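Local coordinates for protein ulvan Lyase-PL25 (Pseudoalteromonas sp. PLSV, PDB 5UAM) that cleaves ulvan, the sulfated, uronic acid-containing polysaccharide of green seaweed cell walls, as a beta-propeller lyase of polysaccharide lyase family 25, at residues Q166-D171 / A225-G230; D231-S236 / F266-G271; N383-S388 / D409-A414. All blocks are in the same frame, centred on the assembly; numbering follows the deposited sequence. Where two conformers were deposited one is given.

Contact 1. Residues Q166-D171 / A225-G230; sequences QAIKMD and AGKGQG
The side-chain oxygen OE1 of Gln166 is gripped by two donors: the backbone N of Ala225 on the facing strand, 2.8 Å away with an N-H...O angle of 162°, and the ring nitrogen NE2 of His43. Ala225 N approaches OE1 tilted out of the amide plane. The NE2 end of the same amide donates to the carbonyl of Ala223, so Gln166 binds to both an N-H and a C=O of strand 217-227. With chi1 at -56° CG is anti to the carbonyl carbon, and the extended chain beyond it carries the amide across to that strand. A glutamine suits this buried place because one flat group offers both an acceptor and a donor.

Strands 165-169 and 217-227, not adjacent in the beta-propeller, run roughly parallel here, their segment axes 7.2 Å apart at the closest, and side chains fill the interval. Ile168 rests CD1 on the backbone of Gly226, 3.7 Å from its CA, while its other branch, CG2, lies 3.9 Å from CG of Lys227. Ala225 points its short methyl at the isoleucine, which can therefore come near. The Lys227 chain, bent at chi2 and chi4, runs alongside Ile168 and Met170 with its direction reversed relative to theirs; its CE is 3.8 Å from Met170 SD, and its NZ lies 3.1 Å from the carbonyl oxygen of Lys169. At the exposed end a water accepts from Asp171 N and donates to Gly230 O.

The chemistry thus changes along the contact, from a buried amide through an aliphatic middle to a water-bridged, solvent-facing end. The Gln166 side chain lies about 4 Å from that of Tyr164, the probable proton acceptor, and its amide is fixed in rotation by accepting from and donating to strand 217-227.

Contact 2. Residues D231-S236 / F266-G271; sequences DNIIVS and FNTKTG
The ring of Phe266 carries the methyl CG2 of Thr268 over one face, 3.9 Å above the ring plane and displaced from its centre, while CA of Gly271 lies at its edge in the plane. Ile233 CD1 approaches the ring obliquely, 4.1 Å from Phe266 CD2, and also touches Thr268 CG2, whose side chain it crosses at about a right angle. Phe266 points the same way as Ile233, its pair where neighbouring antiparallel strands 232-243 and 258-267 of a propeller sheet meet, away from the annotated sites; beyond the two segments its ring stacks with Trp273 and meets Tyr176 edge-to-face. A large aromatic and a branched aliphatic residue therefore suit this buried face.

Asn232 and Asn267 occupy the other face as a non-hydrogen-bonded pair. Their amide planes stand 80° apart, and Asn232 OD1 rests 3.3 Å from CA of Asn267. Ile233 and Phe266 form the hydrogen-bonded pair, each backbone N donating to the other's carbonyl oxygen.

Where strand 258-267 ends and strand 232-243 is about to begin, Asp231 O accepts twice from Thr268: from its backbone N at 2.9 Å and from OG1 at 2.7 Å. A chi1 of 67° sets that hydroxyl between the backbone N and the carbonyl carbon of Thr268, directed at Asp231, and leaves the methyl for Ile233 and the ring. Asn267 OD1 receives Lys269 N in its carbonyl plane and Thr270 N from above that plane, making an Asx turn and an Asx motif. With an alanine at Asn267, the N-H groups of Lys269 and Thr270 would probably lose their shared acceptor, and the turn would be freer to shift.

Apolar contacts thus hold Phe266 and Ile233 together, whereas at the polar strand end two doubly accepting oxygens fix the departing chain.

Contact 3. Residues N383-S388 / D409-A414; sequences NDAVLS and DNASFA
Ala385 CB sits squarely over the centre of the Phe413 ring, a CH-pi contact where two neighbouring sheets of the beta-propeller meet. Strand 384-392 belongs to one four-stranded antiparallel sheet and strand 412-415 is an edge strand of the next, with the connecting chain passing through Asp409 and Asn410. The packed part is apolar. The methyl carbon lies 3.5 Å from the ring centroid and only 3° off the normal; alanine is small enough to let the ring lie against the strand. Leu387 N meets the ring edge in its plane, and Leu387 CB is 3.9 Å from Phe413 CE2. The Phe413 side chain also touches Val430 of its own sheet and Leu406 of the other, which suits a large aromatic residue at this junction.

Toward solvent the contact is looser and polar. Ala411 N donates to Asn383 O at 3.2 Å. Asp384 and Asp409 lie side by side with their carboxylates turned 59° apart, which would be expected to be unfavourable if both are ionised; the long, weak ion pair of Asp384 with Arg407 may offset it in part. The two carboxylates come nearest at Asp384 OD2 and Asp409 OD1, which are 3.1 Å apart.

How the contacts relate
Along the chain the three contacts follow in series, each closing before the next opens. Contacts 1 and 2 are neighbours, their centres 8 Å apart, and share one antiparallel sheet: strand 217-227 of contact 1 leads directly into strand 232-243 of contact 2. They touch through Gly226 O and Ile234 N, a probable hydrogen bond, and through Met170 CE, which packs against Asp231 O and Thr268 OG1. Contact 3 lies on the opposite side of the chain's centre, about 31 Å from contact 1 and 36 Å from contact 2 between centres. Contacts 1 and 2 thus serve one sheet, whereas contact 3 ties one sheet to its neighbour on the far side of the propeller.

Contact 1. Residues Q166-D171 / A225-G230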
# COMPACT_ATOMS: atom_id res chain seq x y z
N GLN A 166 -6.94 -1.81 1.56
CA GLN A 166 -6.34 -2.75 0.64
C GLN A 166 -7.46 -3.64 0.17
O GLN A 166 -8.10 -4.32 0.97
CB GLN A 166 -5.24 -3.53 1.36
CG GLN A 166 -4.24 -2.58 1.96
CD GLN A 166 -3.18 -3.26 2.74
OE1 GLN A 166 -2.50 -4.14 2.24
NE2 GLN A 166 -2.95 -2.76 3.95
N ALA A 167 -7.76 -3.59 -1.13
CA ALA A 167 -8.97 -4.21 -1.65
C ALA A 167 -8.61 -5.36 -2.57
O ALA A 167 -7.81 -5.21 -3.49
CB ALA A 167 -9.79 -3.18 -2.43
N ILE A 168 -9.25 -6.51 -2.34
CA ILE A 168 -8.97 -7.73 -3.08
C ILE A 168 -10.28 -8.34 -3.54
O ILE A 168 -11.22 -8.46 -2.76
CB ILE A 168 -8.18 -8.73 -2.22
CG1 ILE A 168 -6.88 -8.07 -1.77
CG2 ILE A 168 -7.89 -10.01 -3.00
CD1 ILE A 168 -6.05 -8.93 -0.86
N LYS A 169 -10.34 -8.73 -4.82
CA LYS A 169 -11.49 -9.44 -5.36
C LYS A 169 -11.07 -10.86 -5.70
O LYS A 169 -10.07 -11.07 -6.40
CB LYS A 169 -12.03 -8.76 -6.61
CG LYS A 169 -13.34 -9.39 -7.10
CD LYS A 169 -13.93 -8.65 -8.30
CE LYS A 169 -13.10 -8.83 -9.52
NZ LYS A 169 -13.84 -8.28 -10.73
N MET A 170 -11.85 -11.83 -5.25
CA MET A 170 -11.55 -13.22 -5.56
C MET A 170 -12.20 -13.65 -6.87
O MET A 170 -13.02 -12.93 -7.46
CB MET A 170 -12.01 -14.11 -4.42
CG MET A 170 -11.52 -13.66 -3.05
SD MET A 170 -9.73 -13.38 -2.94
CE MET A 170 -9.09 -15.05 -3.11
N ASP A 171 -11.84 -14.85 -7.33
CA ASP A 171 -12.34 -15.33 -8.61
C ASP A 171 -13.86 -15.40 -8.64
O ASP A 171 -14.48 -15.21 -9.69
CB ASP A 171 -11.74 -16.69 -8.96
CG ASP A 171 -10.24 -16.64 -9.21
OD1 ASP A 171 -9.70 -15.54 -9.43
OD2 ASP A 171 -9.61 -17.72 -9.20
N ALA A 225 -1.80 -6.87 2.53
CA ALA A 225 -2.52 -8.04 2.06
C ALA A 225 -2.60 -8.02 0.55
O ALA A 225 -2.91 -6.98 -0.06
CB ALA A 225 -3.93 -8.05 2.62
N GLY A 226 -2.36 -9.17 -0.08
CA GLY A 226 -2.46 -9.29 -1.52
C GLY A 226 -2.92 -10.67 -1.91
O GLY A 226 -3.05 -11.57 -1.08
N LYS A 227 -3.17 -10.85 -3.20
CA LYS A 227 -3.55 -12.16 -3.71
C LYS A 227 -2.42 -13.15 -3.57
O LYS A 227 -1.24 -12.83 -3.76
CB LYS A 227 -3.89 -12.05 -5.19
CG LYS A 227 -5.31 -11.67 -5.42
CD LYS A 227 -6.21 -12.89 -5.30
CE LYS A 227 -7.55 -12.63 -5.95
NZ LYS A 227 -7.45 -12.39 -7.41
N GLY A 228 -2.79 -14.37 -3.22
CA GLY A 228 -1.92 -15.51 -3.32
C GLY A 228 -2.27 -16.31 -4.55
O GLY A 228 -2.60 -15.77 -5.60
N GLN A 229 -2.24 -17.63 -4.41
CA GLN A 229 -2.68 -18.49 -5.49
C GLN A 229 -3.99 -19.15 -5.08
O GLN A 229 -4.30 -19.26 -3.89
CB GLN A 229 -1.57 -19.47 -5.88
CG GLN A 229 -0.41 -18.68 -6.57
CD GLN A 229 0.93 -19.40 -6.63
OE1 GLN A 229 1.03 -20.58 -6.33
NE2 GLN A 229 1.99 -18.67 -7.04
N GLY A 230 -4.80 -19.48 -6.08
CA GLY A 230 -6.06 -20.14 -5.82
C GLY A 230 -7.02 -19.20 -5.11
O GLY A 230 -7.24 -18.06 -5.54
O HOH W 1 -9.92 -16.57 -6.06

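Contact 2. Residues D231-S236 / F266-G271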
# COMPACT_ATOMS: atom_id res chain seq x y z
N ASP A 231 -7.58 -19.67 -4.01
CA ASP A 231 -8.48 -18.85 -3.21
C ASP A 231 -7.80 -18.27 -1.98
O ASP A 231 -8.48 -17.89 -1.03
CB ASP A 231 -9.74 -19.63 -2.84
CG ASP A 231 -10.57 -19.99 -4.06
OD1 ASP A 231 -10.73 -19.12 -4.97
OD2 ASP A 231 -11.03 -21.13 -4.12
N ASN A 232 -6.48 -18.13 -2.01
CA ASN A 232 -5.75 -17.61 -0.87
C ASN A 232 -5.40 -16.13 -1.03
O ASN A 232 -5.15 -15.64 -2.14
CB ASN A 232 -4.46 -18.38 -0.67
CG ASN A 232 -4.72 -19.83 -0.36
OD1 ASN A 232 -5.57 -20.14 0.46
ND2 ASN A 232 -4.01 -20.72 -1.05
N ILE A 233 -5.39 -15.45 0.10
CA ILE A 233 -4.85 -14.11 0.27
C ILE A 233 -3.64 -14.24 1.18
O ILE A 233 -3.65 -15.02 2.13
CB ILE A 233 -5.92 -13.18 0.88
CG1 ILE A 233 -6.99 -12.87 -0.19
CG2 ILE A 233 -5.32 -11.91 1.50
CD1 ILE A 233 -8.22 -12.16 0.36
N ILE A 234 -2.58 -13.50 0.88
CA ILE A 234 -1.34 -13.56 1.66
C ILE A 234 -1.12 -12.21 2.32
O ILE A 234 -1.53 -11.17 1.79
CB ILE A 234 -0.13 -13.99 0.81
CG1 ILE A 234 0.13 -13.04 -0.35
CG2 ILE A 234 -0.32 -15.44 0.34
CD1 ILE A 234 1.44 -13.32 -1.07
N VAL A 235 -0.54 -12.23 3.51
CA VAL A 235 -0.40 -11.02 4.32
C VAL A 235 1.00 -10.99 4.94
O VAL A 235 1.37 -11.92 5.67
CB VAL A 235 -1.47 -10.95 5.43
CG1 VAL A 235 -1.37 -9.62 6.18
CG2 VAL A 235 -2.87 -11.16 4.83
N SER A 236 1.75 -9.91 4.69
CA SER A 236 3.00 -9.66 5.39
C SER A 236 2.79 -8.48 6.32
O SER A 236 1.99 -7.59 6.05
CB SER A 236 4.16 -9.40 4.43
OG SER A 236 3.87 -8.31 3.59
N PHE A 266 -4.49 -16.64 4.18
CA PHE A 266 -5.92 -16.68 4.46
C PHE A 266 -6.58 -17.45 3.32
O PHE A 266 -6.56 -17.00 2.17
CB PHE A 266 -6.41 -15.23 4.53
CG PHE A 266 -7.91 -15.03 4.59
CD1 PHE A 266 -8.80 -15.97 5.09
CD2 PHE A 266 -8.42 -13.84 4.13
CE1 PHE A 266 -10.18 -15.70 5.14
CE2 PHE A 266 -9.78 -13.56 4.17
CZ PHE A 266 -10.65 -14.48 4.66
N ASN A 267 -7.14 -18.61 3.63
CA ASN A 267 -7.90 -19.37 2.65
C ASN A 267 -9.33 -18.83 2.65
O ASN A 267 -10.07 -19.02 3.62
CB ASN A 267 -7.86 -20.85 2.99
CG ASN A 267 -8.60 -21.71 1.99
OD1 ASN A 267 -9.67 -21.34 1.48
ND2 ASN A 267 -8.05 -22.88 1.71
N THR A 268 -9.71 -18.12 1.58
CA THR A 268 -11.02 -17.48 1.59
C THR A 268 -12.17 -18.45 1.39
O THR A 268 -13.31 -18.07 1.66
CB THR A 268 -11.11 -16.40 0.50
OG1 THR A 268 -11.05 -17.00 -0.80
CG2 THR A 268 -10.04 -15.36 0.67
N LYS A 269 -11.91 -19.69 0.96
CA LYS A 269 -12.98 -20.67 0.81
C LYS A 269 -13.34 -21.27 2.16
O LYS A 269 -14.52 -21.40 2.49
CB LYS A 269 -12.55 -21.74 -0.19
CG LYS A 269 -13.57 -22.84 -0.42
CD LYS A 269 -13.06 -23.90 -1.39
CE LYS A 269 -11.97 -24.80 -0.77
NZ LYS A 269 -12.51 -25.94 0.04
N THR A 270 -12.33 -21.62 2.96
CA THR A 270 -12.59 -22.24 4.26
C THR A 270 -12.67 -21.22 5.38
O THR A 270 -13.24 -21.52 6.44
CB THR A 270 -11.48 -23.22 4.60
OG1 THR A 270 -10.25 -22.50 4.77
CG2 THR A 270 -11.30 -24.25 3.50
N GLY A 271 -12.10 -20.03 5.19
CA GLY A 271 -12.05 -19.02 6.22
C GLY A 271 -10.85 -19.10 7.13
O GLY A 271 -10.63 -18.18 7.92

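Contact 3. Residues N383-S388 / D409-A414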
# COMPACT_ATOMS: atom_id res chain seq x y z
N ASN A 383 20.20 15.10 -5.13
CA ASN A 383 18.85 15.63 -5.03
C ASN A 383 17.95 15.14 -6.16
O ASN A 383 16.85 15.68 -6.34
CB ASN A 383 18.88 17.15 -4.99
CG ASN A 383 18.90 17.68 -3.58
OD1 ASN A 383 19.90 18.23 -3.13
ND2 ASN A 383 17.79 17.49 -2.87
N ASP A 384 18.37 14.12 -6.90
CA ASP A 384 17.59 13.59 -8.01
C ASP A 384 16.81 12.37 -7.57
O ASP A 384 17.31 11.53 -6.82
CB ASP A 384 18.49 13.16 -9.16
CG ASP A 384 19.21 14.32 -9.79
OD1 ASP A 384 19.00 15.48 -9.34
OD2 ASP A 384 19.99 14.07 -10.72
N ALA A 385 15.60 12.25 -8.11
CA ALA A 385 14.76 11.09 -7.89
C ALA A 385 14.98 10.08 -9.01
O ALA A 385 14.98 10.45 -10.19
CB ALA A 385 13.30 11.54 -7.89
N VAL A 386 15.15 8.81 -8.66
CA VAL A 386 15.39 7.75 -9.63
C VAL A 386 14.35 6.66 -9.42
O VAL A 386 14.03 6.32 -8.27
CB VAL A 386 16.82 7.17 -9.50
CG1 VAL A 386 17.07 6.17 -10.62
CG2 VAL A 386 17.88 8.28 -9.50
N LEU A 387 13.82 6.12 -10.51
CA LEU A 387 12.97 4.93 -10.49
C LEU A 387 13.56 3.96 -11.49
O LEU A 387 13.60 4.26 -12.70
CB LEU A 387 11.51 5.26 -10.84
CG LEU A 387 10.54 4.08 -10.80
CD1 LEU A 387 10.38 3.58 -9.39
CD2 LEU A 387 9.20 4.50 -11.31
N SER A 388 14.08 2.82 -11.02
CA SER A 388 14.79 1.92 -11.91
C SER A 388 14.53 0.47 -11.51
O SER A 388 14.13 0.17 -10.39
CB SER A 388 16.28 2.21 -11.93
OG SER A 388 16.84 2.04 -10.64
N ASP A 409 15.37 15.55 -11.70
CA ASP A 409 16.19 16.38 -10.83
C ASP A 409 15.31 17.10 -9.81
O ASP A 409 14.17 17.49 -10.09
CB ASP A 409 16.94 17.43 -11.64
CG ASP A 409 17.68 16.85 -12.83
OD1 ASP A 409 18.55 15.97 -12.64
OD2 ASP A 409 17.43 17.29 -13.96
N ASN A 410 15.89 17.35 -8.63
CA ASN A 410 15.29 18.25 -7.65
C ASN A 410 13.91 17.78 -7.22
O ASN A 410 12.99 18.58 -7.09
CB ASN A 410 15.25 19.69 -8.18
CG ASN A 410 16.59 20.13 -8.71
OD1 ASN A 410 16.72 20.59 -9.87
ND2 ASN A 410 17.61 20.04 -7.87
N ALA A 411 13.80 16.48 -6.96
CA ALA A 411 12.51 15.89 -6.65
C ALA A 411 12.74 14.61 -5.87
O ALA A 411 13.86 14.13 -5.74
CB ALA A 411 11.75 15.56 -7.94
N SER A 412 11.64 14.06 -5.35
CA SER A 412 11.62 12.70 -4.83
C SER A 412 10.33 12.06 -5.29
O SER A 412 9.36 12.74 -5.61
CB SER A 412 11.72 12.64 -3.30
OG SER A 412 10.59 13.23 -2.68
N PHE A 413 10.32 10.73 -5.37
CA PHE A 413 9.17 10.02 -5.89
C PHE A 413 8.39 9.32 -4.79
O PHE A 413 8.98 8.70 -3.89
CB PHE A 413 9.56 8.93 -6.90
CG PHE A 413 10.14 9.44 -8.21
CD1 PHE A 413 9.73 10.65 -8.76
CD2 PHE A 413 11.05 8.68 -8.92
CE1 PHE A 413 10.24 11.10 -9.97
CE2 PHE A 413 11.60 9.13 -10.11
CZ PHE A 413 11.17 10.33 -10.66
N ALA A 414 7.08 9.40 -4.88
CA ALA A 414 6.18 8.47 -4.22
C ALA A 414 5.71 7.49 -5.28
O ALA A 414 5.44 7.90 -6.41
CB ALA A 414 4.98 9.23 -3.64